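PDB 6D25: alpha-L-arabinosidase from Xanthomonas axonopodis pv. citri, which probably hydrolyses alpha-L-arabinofuranosyl side groups of arabinoxylans, including those on doubly substituted xylose units, as a trimeric GH51 arabinofuranosidase. Local coordinates for residues Asp244-Thr249 with Thr303-Ile308; Tyr442-Asn447 with Ile514-Leu519; Gly470-Ala475 with Ala508-Ser513. All coordinates share one frame; numbering follows the deposited sequence.

Interaction 1: residues Asp244-Thr249 with Thr303-Ile308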
ATOM      1  N   ASP A 244      13.759  16.459 -16.631  1.00 18.76           N
ATOM      2  CA  ASP A 244      15.150  16.287 -16.244  1.00 19.30           C
ATOM      3  C   ASP A 244      15.240  15.797 -14.783  1.00 18.44           C
ATOM      4  O   ASP A 244      16.163  16.190 -14.049  1.00 18.21           O
ATOM      5  CB  ASP A 244      15.932  17.595 -16.431  1.00 20.40           C
ATOM      6  CG  ASP A 244      15.360  18.763 -15.644  1.00 21.98           C
ATOM      7  OD1 ASP A 244      14.237  18.650 -15.148  1.00 22.20           O
ATOM      8  OD2 ASP A 244      16.033  19.782 -15.554  1.00 24.63           O
ATOM      9  N   ASP A 245      14.335  14.922 -14.355  1.00 17.95           N
ATOM     10  CA  ASP A 245      14.373  14.383 -12.984  1.00 18.24           C
ATOM     11  C   ASP A 245      15.365  13.213 -12.948  1.00 17.86           C
ATOM     12  O   ASP A 245      14.976  12.023 -12.942  1.00 17.61           O
ATOM     13  CB  ASP A 245      12.975  13.970 -12.498  1.00 18.52           C
ATOM     14  CG  ASP A 245      12.899  13.621 -11.009  1.00 18.20           C
ATOM     15  OD1 ASP A 245      13.936  13.641 -10.334  1.00 17.36           O
ATOM     16  OD2 ASP A 245      11.778  13.262 -10.598  1.00 18.85           O
ATOM     17  N   TYR A 246      16.651  13.565 -12.875  1.00 17.72           N
ATOM     18  CA  TYR A 246      17.713  12.583 -12.931  1.00 18.23           C
ATOM     19  C   TYR A 246      17.739  11.745 -11.656  1.00 18.36           C
ATOM     20  O   TYR A 246      18.099  10.566 -11.700  1.00 18.21           O
ATOM     21  CB  TYR A 246      19.054  13.269 -13.227  1.00 18.94           C
ATOM     22  CG  TYR A 246      19.019  13.987 -14.563  1.00 19.05           C
ATOM     23  CD1 TYR A 246      18.637  13.307 -15.715  1.00 18.47           C
ATOM     24  CD2 TYR A 246      19.305  15.338 -14.682  1.00 19.82           C
ATOM     25  CE1 TYR A 246      18.566  13.936 -16.947  1.00 18.74           C
ATOM     26  CE2 TYR A 246      19.219  15.995 -15.913  1.00 19.90           C
ATOM     27  CZ  TYR A 246      18.826  15.299 -17.046  1.00 19.35           C
ATOM     28  OH  TYR A 246      18.727  15.917 -18.283  1.00 19.39           O
ATOM     29  N   HIS A 247      17.358  12.346 -10.531  1.00 18.49           N
ATOM     30  CA  HIS A 247      17.314  11.607  -9.283  1.00 18.59           C
ATOM     31  C   HIS A 247      16.322  10.435  -9.400  1.00 17.29           C
ATOM     32  O   HIS A 247      16.585   9.354  -8.872  1.00 16.87           O
ATOM     33  CB  HIS A 247      16.988  12.539  -8.118  1.00 19.51           C
ATOM     34  CG  HIS A 247      16.903  11.813  -6.814  1.00 20.38           C
ATOM     35  ND1 HIS A 247      18.012  11.267  -6.192  1.00 20.88           N
ATOM     36  CD2 HIS A 247      15.836  11.517  -6.028  1.00 20.57           C
ATOM     37  CE1 HIS A 247      17.615  10.750  -5.024  1.00 21.58           C
ATOM     38  NE2 HIS A 247      16.288  10.871  -4.908  1.00 20.82           N
ATOM     39  N   TRP A 248      15.217  10.635 -10.072  1.00 16.09           N
ATOM     40  CA  TRP A 248      14.237   9.582 -10.250  1.00 15.98           C
ATOM     41  C   TRP A 248      14.857   8.390 -11.002  1.00 16.28           C
ATOM     42  O   TRP A 248      14.770   7.227 -10.556  1.00 15.80           O
ATOM     43  CB  TRP A 248      13.020  10.120 -11.000  1.00 15.90           C
ATOM     44  CG  TRP A 248      11.891   9.136 -11.039  1.00 15.82           C
ATOM     45  CD1 TRP A 248      11.801   7.987 -11.773  1.00 15.69           C
ATOM     46  CD2 TRP A 248      10.741   9.159 -10.183  1.00 15.84           C
ATOM     47  NE1 TRP A 248      10.638   7.333 -11.463  1.00 15.72           N
ATOM     48  CE2 TRP A 248       9.979   8.018 -10.487  1.00 15.82           C
ATOM     49  CE3 TRP A 248      10.293  10.031  -9.190  1.00 16.36           C
ATOM     50  CZ2 TRP A 248       8.774   7.739  -9.838  1.00 15.99           C
ATOM     51  CZ3 TRP A 248       9.112   9.750  -8.539  1.00 16.42           C
ATOM     52  CH2 TRP A 248       8.363   8.632  -8.881  1.00 15.98           C
ATOM     53  N   THR A 249      15.520   8.677 -12.127  1.00 16.24           N
ATOM     54  CA  THR A 249      16.159   7.604 -12.888  1.00 16.39           C
ATOM     55  C   THR A 249      17.216   6.877 -12.048  1.00 16.68           C
ATOM     56  O   THR A 249      17.287   5.674 -12.083  1.00 16.37           O
ATOM     57  CB  THR A 249      16.827   8.181 -14.148  1.00 16.72           C
ATOM     58  OG1 THR A 249      15.824   8.881 -14.866  1.00 17.00           O
ATOM     59  CG2 THR A 249      17.431   7.112 -15.031  1.00 16.79           C
ATOM     60  N   THR A 303      20.159  11.654 -23.519  1.00 17.74           N
ATOM     61  CA  THR A 303      21.576  11.456 -23.299  1.00 18.65           C
ATOM     62  C   THR A 303      21.840  11.244 -21.816  1.00 18.49           C
ATOM     63  O   THR A 303      22.502  10.284 -21.414  1.00 18.31           O
ATOM     64  CB  THR A 303      22.398  12.611 -23.899  1.00 19.32           C
ATOM     65  OG1 THR A 303      22.109  12.587 -25.305  1.00 19.57           O
ATOM     66  CG2 THR A 303      23.878  12.481 -23.653  1.00 20.01           C
ATOM     67  N   LYS A 304      21.347  12.160 -21.010  1.00 18.53           N
ATOM     68  CA  LYS A 304      21.665  12.164 -19.577  1.00 18.71           C
ATOM     69  C   LYS A 304      20.942  11.029 -18.858  1.00 17.70           C
ATOM     70  O   LYS A 304      21.562  10.380 -18.001  1.00 17.81           O
ATOM     71  CB  LYS A 304      21.376  13.533 -18.968  1.00 19.81           C
ATOM     72  CG  LYS A 304      22.421  14.559 -19.364  1.00 21.45           C
ATOM     73  CD  LYS A 304      22.204  15.941 -18.840  1.00 23.65           C
ATOM     74  CE  LYS A 304      23.330  16.850 -19.296  1.00 25.69           C
ATOM     75  NZ  LYS A 304      23.035  18.261 -18.968  1.00 28.72           N
ATOM     76  N   HIS A 305      19.672  10.795 -19.151  1.00 17.03           N
ATOM     77  CA  HIS A 305      18.986   9.622 -18.546  1.00 16.76           C
ATOM     78  C   HIS A 305      19.675   8.315 -18.964  1.00 16.56           C
ATOM     79  O   HIS A 305      19.837   7.425 -18.130  1.00 16.56           O
ATOM     80  CB  HIS A 305      17.498   9.598 -18.904  1.00 16.52           C
ATOM     81  CG  HIS A 305      16.676  10.642 -18.208  1.00 17.06           C
ATOM     82  ND1 HIS A 305      16.576  10.707 -16.818  1.00 17.83           N
ATOM     83  CD2 HIS A 305      15.899  11.632 -18.704  1.00 16.94           C
ATOM     84  CE1 HIS A 305      15.788  11.717 -16.499  1.00 17.98           C
ATOM     85  NE2 HIS A 305      15.355  12.294 -17.632  1.00 17.58           N
ATOM     86  N   SER A 306      20.091   8.198 -20.237  1.00 16.09           N
ATOM     87  CA  SER A 306      20.803   6.971 -20.709  1.00 16.36           C
ATOM     88  C   SER A 306      22.092   6.778 -19.921  1.00 16.46           C
ATOM     89  O   SER A 306      22.431   5.664 -19.567  1.00 16.55           O
ATOM     90  CB  SER A 306      21.095   7.041 -22.201  1.00 16.33           C
ATOM     91  OG  SER A 306      19.885   7.071 -22.938  1.00 16.26           O
ATOM     92  N   ALA A 307      22.826   7.844 -19.661  1.00 17.17           N
ATOM     93  CA  ALA A 307      24.111   7.685 -18.984  1.00 18.04           C
ATOM     94  C   ALA A 307      23.886   7.168 -17.560  1.00 18.50           C
ATOM     95  O   ALA A 307      24.683   6.361 -17.032  1.00 18.93           O
ATOM     96  CB  ALA A 307      24.880   8.990 -18.997  1.00 18.75           C
ATOM     97  N   ILE A 308      22.819   7.605 -16.913  1.00 18.53           N
ATOM     98  CA  ILE A 308      22.496   7.058 -15.596  1.00 18.76           C
ATOM     99  C   ILE A 308      22.121   5.572 -15.709  1.00 18.48           C
ATOM    100  O   ILE A 308      22.551   4.751 -14.870  1.00 18.69           O
ATOM    101  CB  ILE A 308      21.375   7.887 -14.920  1.00 18.88           C
ATOM    102  CG1 ILE A 308      21.847   9.313 -14.660  1.00 19.64           C
ATOM    103  CG2 ILE A 308      20.925   7.204 -13.636  1.00 18.88           C
ATOM    104  CD1 ILE A 308      20.763  10.267 -14.356  1.00 19.59           C
TER
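Y246 lies against three residues of the facing helix: K304, H305 and I308. Its CG stands beside the backbone N and anti to the carbonyl carbon (chi1 -61°), which carries the ring across to helix 285-312. Followed outward, Y246 CB first meets the tip of I308, with CD1 3.6 Å away. CG still faces that methyl. Y246 CD1 comes next, 3.4 Å from H305 CE1. One bond further, Y246 CE1 sits over the centre of one face of the H305 imidazole. The two ring planes are inclined at 52°, an oblique pairing. Y246 CE1 also lies 3.5 Å from K304 CB. Y246 CZ lies by K304 CB and CD. At the end, Y246 OH rests 3.5 Å from K304 CD, on the aliphatic part of that lysine. The ammonium of K304 turns away to a salt bridge with E300.

H305 has polar partners at both ring nitrogens. Its ND1 and T249 OG1 are 2.8 Å apart in a weak bond. Its NE2 bonds to the backbone oxygen of D243, the main hold on the imidazole; with the Y246 ring over one face, this limits its rotation. T249 turns its methyl the other way, CG2 lying 3.8 Å from I308 CG2. D245 stands at the N-cap of helix 246-256, and its OD1 accepts from W248 N, met from above the carboxylate plane.

The parallel eight-stranded sheet fits the (beta/alpha)8 barrel expected of GH51 enzymes. The first turn of helix 246-256 packs on the later part of helix 285-312, consistent with the outer layer of such a barrel.

Interaction 2: residues Tyr442-Asn447 with Ile514-Leu519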
ATOM      1  N   TYR A 442      17.264   5.521 -46.808  1.00 21.59           N
ATOM      2  CA  TYR A 442      16.404   6.682 -46.691  1.00 21.37           C
ATOM      3  C   TYR A 442      17.098   7.761 -45.857  1.00 21.34           C
ATOM      4  O   TYR A 442      17.795   7.446 -44.878  1.00 20.22           O
ATOM      5  CB  TYR A 442      15.076   6.331 -46.030  1.00 21.15           C
ATOM      6  CG  TYR A 442      14.170   5.445 -46.850  1.00 21.54           C
ATOM      7  CD1 TYR A 442      14.414   4.075 -46.947  1.00 22.89           C
ATOM      8  CD2 TYR A 442      13.103   5.959 -47.545  1.00 21.47           C
ATOM      9  CE1 TYR A 442      13.581   3.249 -47.694  1.00 23.23           C
ATOM     10  CE2 TYR A 442      12.276   5.160 -48.308  1.00 22.05           C
ATOM     11  CZ  TYR A 442      12.516   3.802 -48.390  1.00 23.26           C
ATOM     12  OH  TYR A 442      11.698   3.009 -49.147  1.00 23.21           O
ATOM     13  N   ILE A 443      16.920   9.024 -46.284  1.00 20.80           N
ATOM     14  CA  ILE A 443      17.501  10.177 -45.598  1.00 20.89           C
ATOM     15  C   ILE A 443      16.383  11.176 -45.336  1.00 20.13           C
ATOM     16  O   ILE A 443      15.714  11.581 -46.300  1.00 19.38           O
ATOM     17  CB  ILE A 443      18.589  10.893 -46.411  1.00 22.33           C
ATOM     18  CG1 ILE A 443      19.658   9.945 -46.947  1.00 23.40           C
ATOM     19  CG2 ILE A 443      19.143  12.069 -45.587  1.00 22.85           C
ATOM     20  CD1 ILE A 443      20.537  10.598 -48.004  1.00 24.17           C
ATOM     21  N   ALA A 444      16.196  11.523 -44.050  1.00 19.29           N
ATOM     22  CA  ALA A 444      15.254  12.542 -43.638  1.00 18.79           C
ATOM     23  C   ALA A 444      16.028  13.835 -43.383  1.00 18.93           C
ATOM     24  O   ALA A 444      17.073  13.796 -42.719  1.00 17.76           O
ATOM     25  CB  ALA A 444      14.525  12.091 -42.414  1.00 18.41           C
ATOM     26  N   LEU A 445      15.510  14.956 -43.897  1.00 18.83           N
ATOM     27  CA  LEU A 445      16.075  16.265 -43.596  1.00 19.34           C
ATOM     28  C   LEU A 445      14.925  17.234 -43.262  1.00 19.73           C
ATOM     29  O   LEU A 445      13.883  17.235 -43.961  1.00 20.41           O
ATOM     30  CB  LEU A 445      16.841  16.791 -44.816  1.00 19.93           C
ATOM     31  CG  LEU A 445      18.090  16.007 -45.227  1.00 20.71           C
ATOM     32  CD1 LEU A 445      18.568  16.487 -46.587  1.00 21.34           C
ATOM     33  CD2 LEU A 445      19.217  16.139 -44.188  1.00 21.11           C
ATOM     34  N   THR A 446      15.156  18.073 -42.275  1.00 19.05           N
ATOM     35  CA  THR A 446      14.247  19.097 -41.853  1.00 19.27           C
ATOM     36  C   THR A 446      14.970  20.446 -41.860  1.00 19.16           C
ATOM     37  O   THR A 446      16.062  20.570 -41.278  1.00 18.96           O
ATOM     38  CB  THR A 446      13.738  18.819 -40.434  1.00 19.56           C
ATOM     39  OG1 THR A 446      12.996  17.597 -40.467  1.00 19.94           O
ATOM     40  CG2 THR A 446      12.853  19.922 -39.915  1.00 19.86           C
ATOM     41  N   ASN A 447      14.363  21.428 -42.514  1.00 18.75           N
ATOM     42  CA  ASN A 447      14.842  22.819 -42.480  1.00 19.36           C
ATOM     43  C   ASN A 447      13.989  23.553 -41.439  1.00 19.14           C
ATOM     44  O   ASN A 447      12.793  23.782 -41.662  1.00 19.01           O
ATOM     45  CB  ASN A 447      14.726  23.483 -43.852  1.00 19.31           C
ATOM     46  CG  ASN A 447      15.332  24.877 -43.935  1.00 19.59           C
ATOM     47  OD1 ASN A 447      15.644  25.477 -42.877  1.00 19.43           O
ATOM     48  ND2 ASN A 447      15.512  25.377 -45.177  1.00 18.84           N
ATOM     49  N   ILE A 514      10.112  19.384 -44.399  1.00 18.10           N
ATOM     50  CA  ILE A 514      10.622  18.084 -44.137  1.00 18.25           C
ATOM     51  C   ILE A 514      10.681  17.307 -45.449  1.00 18.24           C
ATOM     52  O   ILE A 514       9.680  17.243 -46.141  1.00 18.05           O
ATOM     53  CB  ILE A 514       9.718  17.333 -43.142  1.00 17.90           C
ATOM     54  CG1 ILE A 514       9.540  18.105 -41.835  1.00 18.51           C
ATOM     55  CG2 ILE A 514      10.228  15.916 -42.866  1.00 17.45           C
ATOM     56  CD1 ILE A 514       8.288  17.690 -41.087  1.00 18.53           C
ATOM     57  N   VAL A 515      11.808  16.690 -45.760  1.00 18.21           N
ATOM     58  CA  VAL A 515      11.856  15.779 -46.915  1.00 18.58           C
ATOM     59  C   VAL A 515      12.307  14.393 -46.427  1.00 18.26           C
ATOM     60  O   VAL A 515      13.067  14.262 -45.462  1.00 17.00           O
ATOM     61  CB  VAL A 515      12.762  16.290 -48.039  1.00 19.97           C
ATOM     62  CG1 VAL A 515      12.320  17.664 -48.533  1.00 20.47           C
ATOM     63  CG2 VAL A 515      14.231  16.339 -47.618  1.00 20.88           C
ATOM     64  N   MET A 516      11.780  13.376 -47.092  1.00 18.38           N
ATOM     65  CA  MET A 516      12.200  12.004 -46.928  1.00 18.70           C
ATOM     66  C   MET A 516      12.657  11.505 -48.302  1.00 19.53           C
ATOM     67  O   MET A 516      11.870  11.496 -49.238  1.00 19.82           O
ATOM     68  CB  MET A 516      11.094  11.122 -46.355  1.00 18.28           C
ATOM     69  CG  MET A 516      11.512   9.691 -46.122  1.00 18.82           C
ATOM     70  SD  MET A 516      12.812   9.496 -44.878  1.00 19.43           S
ATOM     71  CE  MET A 516      11.865   9.829 -43.400  1.00 19.37           C
ATOM     72  N   LEU A 517      13.936  11.188 -48.413  1.00 20.00           N
ATOM     73  CA  LEU A 517      14.595  10.798 -49.662  1.00 21.71           C
ATOM     74  C   LEU A 517      14.878   9.300 -49.665  1.00 22.38           C
ATOM     75  O   LEU A 517      15.257   8.754 -48.637  1.00 22.16           O
ATOM     76  CB  LEU A 517      15.922  11.535 -49.797  1.00 22.14           C
ATOM     77  CG  LEU A 517      15.834  13.052 -49.670  1.00 22.59           C
ATOM     78  CD1 LEU A 517      17.207  13.676 -49.846  1.00 23.32           C
ATOM     79  CD2 LEU A 517      14.862  13.617 -50.693  1.00 23.02           C
ATOM     80  N   LYS A 518      14.626   8.676 -50.799  1.00 24.02           N
ATOM     81  CA  LYS A 518      14.888   7.269 -50.999  1.00 25.29           C
ATOM     82  C   LYS A 518      15.960   7.126 -52.077  1.00 26.78           C
ATOM     83  O   LYS A 518      15.777   7.637 -53.217  1.00 25.75           O
ATOM     84  CB  LYS A 518      13.596   6.580 -51.436  1.00 26.71           C
ATOM     85  CG  LYS A 518      13.736   5.119 -51.844  1.00 28.65           C
ATOM     86  CD  LYS A 518      12.418   4.551 -52.268  1.00 30.80           C
ATOM     87  CE  LYS A 518      12.517   3.089 -52.618  1.00 34.41           C
ATOM     88  NZ  LYS A 518      11.266   2.524 -53.168  1.00 37.12           N
ATOM     89  N   LEU A 519      17.082   6.527 -51.719  1.00 28.21           N
ATOM     90  CA  LEU A 519      18.158   6.274 -52.678  1.00 33.00           C
ATOM     91  C   LEU A 519      17.895   4.953 -53.404  1.00 39.35           C
ATOM     92  O   LEU A 519      17.482   3.968 -52.794  1.00 40.26           O
ATOM     93  CB  LEU A 519      19.513   6.251 -51.961  1.00 31.94           C
ATOM     94  CG  LEU A 519      19.840   7.507 -51.172  1.00 31.84           C
ATOM     95  CD1 LEU A 519      21.243   7.503 -50.604  1.00 32.51           C
ATOM     96  CD2 LEU A 519      19.704   8.708 -52.075  1.00 32.67           C
TER
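Y442 and K518 open a ladder of five antiparallel pairs in the beta-sheet of the C-terminal domain. Strands 442-447 and 514-519 run at 162° to each other, their axes 4.6 Å apart at the closest. I443 with L517 and L445 with V515 are the hydrogen-bonded pairs. The bonds run from I443 N to L517 O and L517 N to I443 O, then from L445 N to V515 O and V515 N to L445 O, at 2.8 to 3.0 Å.

Side chains alternate between two faces. On the face of Y442, A444 and T446, the clearest fit of large to small is at A444. A444 offers only a methyl, and M516 folds over into that low spot. Its CG is anti to the backbone N (chi1 -178°), and the chain then bends at both later torsions. This brings M516 CE to 3.6 Å from A444 CB, with SD 4.0 Å from the same CB. At one end of this face T446 and I514 lie side by side, and helix 346-361 covers them; S353 bonds to T446 OG1. At the other end the extended K518 chain runs alongside the Y442 ring, pointing the same way. K518 CB and CG pass near Y442 CE2.

The other face carries only aliphatic side chains from both strands. V515 CG2 bears on L445 CB at 3.9 Å. I443 reaches past its partner L517 to the last leucine, with CD1 4.1 Å from L519 CD1. Strand 504-509 packs on this side through V505, V507 and L509.

Y442 OH, which bonds to D438, also touches the lysine chain: K518 CD lies 3.6 Å from it.

Interaction 3: residues Gly470-Ala475 with Ala508-Ser513; sequences GQILTA and ALPAHS
Segment 470-475, on strand 468-473, passes the turn that links strands 504-509 and 513-519, and the backbones come nearest at T474 and S513, CA to CA 4.7 Å. The turn holds a G1 beta bulge, in which H512 and S513 together face N447 of the neighbouring strand in the C-terminal beta domain. H512 takes the bulge's left-handed backbone conformation.

I472 and P510 meet tip to tip: I472 CD1 reaches P510 CG at 3.7 Å. The same methyl lies beside S513 CB. T474 CB packs on S513 CB. T474 OG1 lies 3.0 Å from H512 O, though its proton has another acceptor within reach. It is also 2.6 Å from a water that donates to A511 O, so the water joins the threonine to the turn.

The H512 side chain crosses T474 at about a right angle. With CG between its own backbone N and carbonyl carbon (chi1 60°), the imidazole comes round to the end of the 470-475 segment. ND1 bonds to A450 O and NE2 to A475 O, which pins the ring between two backbone oxygens. Two such acceptors would favour a cationic imidazole. Within the turn S513 OG donates to P510 O at 2.7 Å, from above the carbonyl plane. The bond from H512 NE2 to A475 O is 2.9 Å long and lies 14° out of the imidazole plane.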
ATOM      1  N   GLY A 470      11.836  11.355 -53.673  1.00 24.59           N
ATOM      2  CA  GLY A 470      11.459  11.712 -52.321  1.00 23.91           C
ATOM      3  C   GLY A 470      10.128  12.399 -52.246  1.00 23.27           C
ATOM      4  O   GLY A 470       9.489  12.671 -53.260  1.00 22.10           O
ATOM      5  N   GLN A 471       9.758  12.690 -51.001  1.00 22.94           N
ATOM      6  CA  GLN A 471       8.566  13.426 -50.690  1.00 22.98           C
ATOM      7  C   GLN A 471       8.902  14.616 -49.787  1.00 21.67           C
ATOM      8  O   GLN A 471       9.867  14.581 -49.038  1.00 21.16           O
ATOM      9  CB  GLN A 471       7.595  12.491 -49.958  1.00 23.94           C
ATOM     10  CG  GLN A 471       7.077  11.346 -50.810  1.00 26.06           C
ATOM     11  CD  GLN A 471       5.869  11.724 -51.638  1.00 28.96           C
ATOM     12  OE1 GLN A 471       4.784  12.079 -51.136  1.00 31.65           O
ATOM     13  NE2 GLN A 471       6.035  11.619 -52.942  1.00 29.99           N
ATOM     14  N   ILE A 472       8.087  15.654 -49.891  1.00 20.51           N
ATOM     15  CA  ILE A 472       8.258  16.880 -49.107  1.00 19.88           C
ATOM     16  C   ILE A 472       6.940  17.192 -48.409  1.00 19.34           C
ATOM     17  O   ILE A 472       5.885  17.128 -49.017  1.00 19.15           O
ATOM     18  CB  ILE A 472       8.741  18.084 -49.943  1.00 20.19           C
ATOM     19  CG1 ILE A 472       8.933  19.313 -49.047  1.00 20.38           C
ATOM     20  CG2 ILE A 472       7.834  18.373 -51.147  1.00 20.55           C
ATOM     21  CD1 ILE A 472       9.756  20.422 -49.692  1.00 20.99           C
ATOM     22  N   LEU A 473       7.066  17.519 -47.135  1.00 18.90           N
ATOM     23  CA  LEU A 473       5.984  18.057 -46.348  1.00 18.90           C
ATOM     24  C   LEU A 473       6.318  19.505 -45.972  1.00 19.42           C
ATOM     25  O   LEU A 473       7.307  19.750 -45.268  1.00 18.84           O
ATOM     26  CB  LEU A 473       5.793  17.193 -45.109  1.00 18.82           C
ATOM     27  CG  LEU A 473       4.550  17.499 -44.269  1.00 19.13           C
ATOM     28  CD1 LEU A 473       3.272  17.207 -45.088  1.00 19.28           C
ATOM     29  CD2 LEU A 473       4.551  16.617 -43.029  1.00 19.15           C
ATOM     30  N   THR A 474       5.506  20.421 -46.492  1.00 19.85           N
ATOM     31  CA  THR A 474       5.662  21.839 -46.261  1.00 20.85           C
ATOM     32  C   THR A 474       4.287  22.489 -46.489  1.00 21.22           C
ATOM     33  O   THR A 474       3.276  21.798 -46.716  1.00 20.69           O
ATOM     34  CB  THR A 474       6.795  22.445 -47.117  1.00 21.84           C
ATOM     35  OG1 THR A 474       7.097  23.772 -46.667  1.00 23.03           O
ATOM     36  CG2 THR A 474       6.478  22.488 -48.590  1.00 21.87           C
ATOM     37  N   ALA A 475       4.273  23.794 -46.412  1.00 21.76           N
ATOM     38  CA  ALA A 475       3.085  24.592 -46.664  1.00 23.13           C
ATOM     39  C   ALA A 475       3.558  26.016 -46.954  1.00 24.45           C
ATOM     40  O   ALA A 475       4.700  26.349 -46.640  1.00 23.64           O
ATOM     41  CB  ALA A 475       2.124  24.545 -45.488  1.00 22.95           C
ATOM     42  N   ALA A 508      18.154  20.881 -52.589  1.00 25.29           N
ATOM     43  CA  ALA A 508      17.592  22.235 -52.423  1.00 25.05           C
ATOM     44  C   ALA A 508      16.389  22.126 -51.477  1.00 24.16           C
ATOM     45  O   ALA A 508      15.312  21.634 -51.836  1.00 23.92           O
ATOM     46  CB  ALA A 508      17.230  22.826 -53.774  1.00 25.50           C
ATOM     47  N   LEU A 509      16.620  22.502 -50.228  1.00 23.73           N
ATOM     48  CA  LEU A 509      15.676  22.236 -49.130  1.00 23.65           C
ATOM     49  C   LEU A 509      14.926  23.528 -48.789  1.00 23.57           C
ATOM     50  O   LEU A 509      15.538  24.489 -48.268  1.00 23.78           O
ATOM     51  CB  LEU A 509      16.492  21.750 -47.934  1.00 23.90           C
ATOM     52  CG  LEU A 509      15.680  21.193 -46.781  1.00 23.89           C
ATOM     53  CD1 LEU A 509      14.797  20.032 -47.235  1.00 23.53           C
ATOM     54  CD2 LEU A 509      16.588  20.750 -45.634  1.00 24.04           C
ATOM     55  N   PRO A 510      13.634  23.594 -49.106  1.00 23.38           N
ATOM     56  CA  PRO A 510      12.914  24.843 -48.820  1.00 23.45           C
ATOM     57  C   PRO A 510      12.818  25.132 -47.315  1.00 22.21           C
ATOM     58  O   PRO A 510      12.961  24.225 -46.461  1.00 21.64           O
ATOM     59  CB  PRO A 510      11.488  24.631 -49.393  1.00 23.86           C
ATOM     60  CG  PRO A 510      11.675  23.532 -50.421  1.00 23.81           C
ATOM     61  CD  PRO A 510      12.750  22.655 -49.793  1.00 23.23           C
ATOM     62  N   ALA A 511      12.572  26.398 -47.014  1.00 21.67           N
ATOM     63  CA  ALA A 511      12.296  26.840 -45.621  1.00 21.08           C
ATOM     64  C   ALA A 511      11.168  25.989 -45.032  1.00 20.32           C
ATOM     65  O   ALA A 511      10.295  25.531 -45.762  1.00 19.24           O
ATOM     66  CB  ALA A 511      11.954  28.311 -45.622  1.00 21.54           C
ATOM     67  N   HIS A 512      11.192  25.784 -43.709  1.00 19.87           N
ATOM     68  CA  HIS A 512      10.114  25.166 -42.958  1.00 19.85           C
ATOM     69  C   HIS A 512       9.562  23.915 -43.678  1.00 19.48           C
ATOM     70  O   HIS A 512       8.363  23.816 -43.963  1.00 18.78           O
ATOM     71  CB  HIS A 512       9.025  26.188 -42.626  1.00 21.04           C
ATOM     72  CG  HIS A 512       8.338  26.859 -43.780  1.00 21.39           C
ATOM     73  ND1 HIS A 512       8.535  28.197 -44.054  1.00 23.27           N
ATOM     74  CD2 HIS A 512       7.402  26.430 -44.651  1.00 21.34           C
ATOM     75  CE1 HIS A 512       7.755  28.567 -45.058  1.00 23.26           C
ATOM     76  NE2 HIS A 512       7.066  27.506 -45.466  1.00 22.53           N
ATOM     77  N   SER A 513      10.436  22.927 -43.901  1.00 19.28           N
ATOM     78  CA  SER A 513      10.045  21.775 -44.674  1.00 19.38           C
ATOM     79  C   SER A 513      10.750  20.523 -44.124  1.00 19.37           C
ATOM     80  O   SER A 513      11.806  20.600 -43.484  1.00 18.24           O
ATOM     81  CB  SER A 513      10.335  21.964 -46.167  1.00 20.96           C
ATOM     82  OG  SER A 513      11.716  21.826 -46.450  1.00 24.00           O
TER
HETATM   83  O   HOH W   1       8.102  25.541 -48.210  1.00 34.84           O

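In the fold
Along the chain interaction 1 comes first, in the outer helices of the probable (beta/alpha)8 barrel. Interactions 2 and 3 follow in the C-terminal beta domain. Interaction 1 stands well apart, its centre 31 Å from that of interaction 2 and 35 Å from that of interaction 3. Interactions 2 and 3 are neighbours, centres 9 Å apart, and share one sheet. The segments of interaction 3 fall between those of interaction 2 in sequence. Probable hydrogen bonds from L473 N to I514 O and from N447 N to S513 O join them. Strand 513-519 therefore lies between strands 441-447 and 468-473, drawing the end of the chain into the domain.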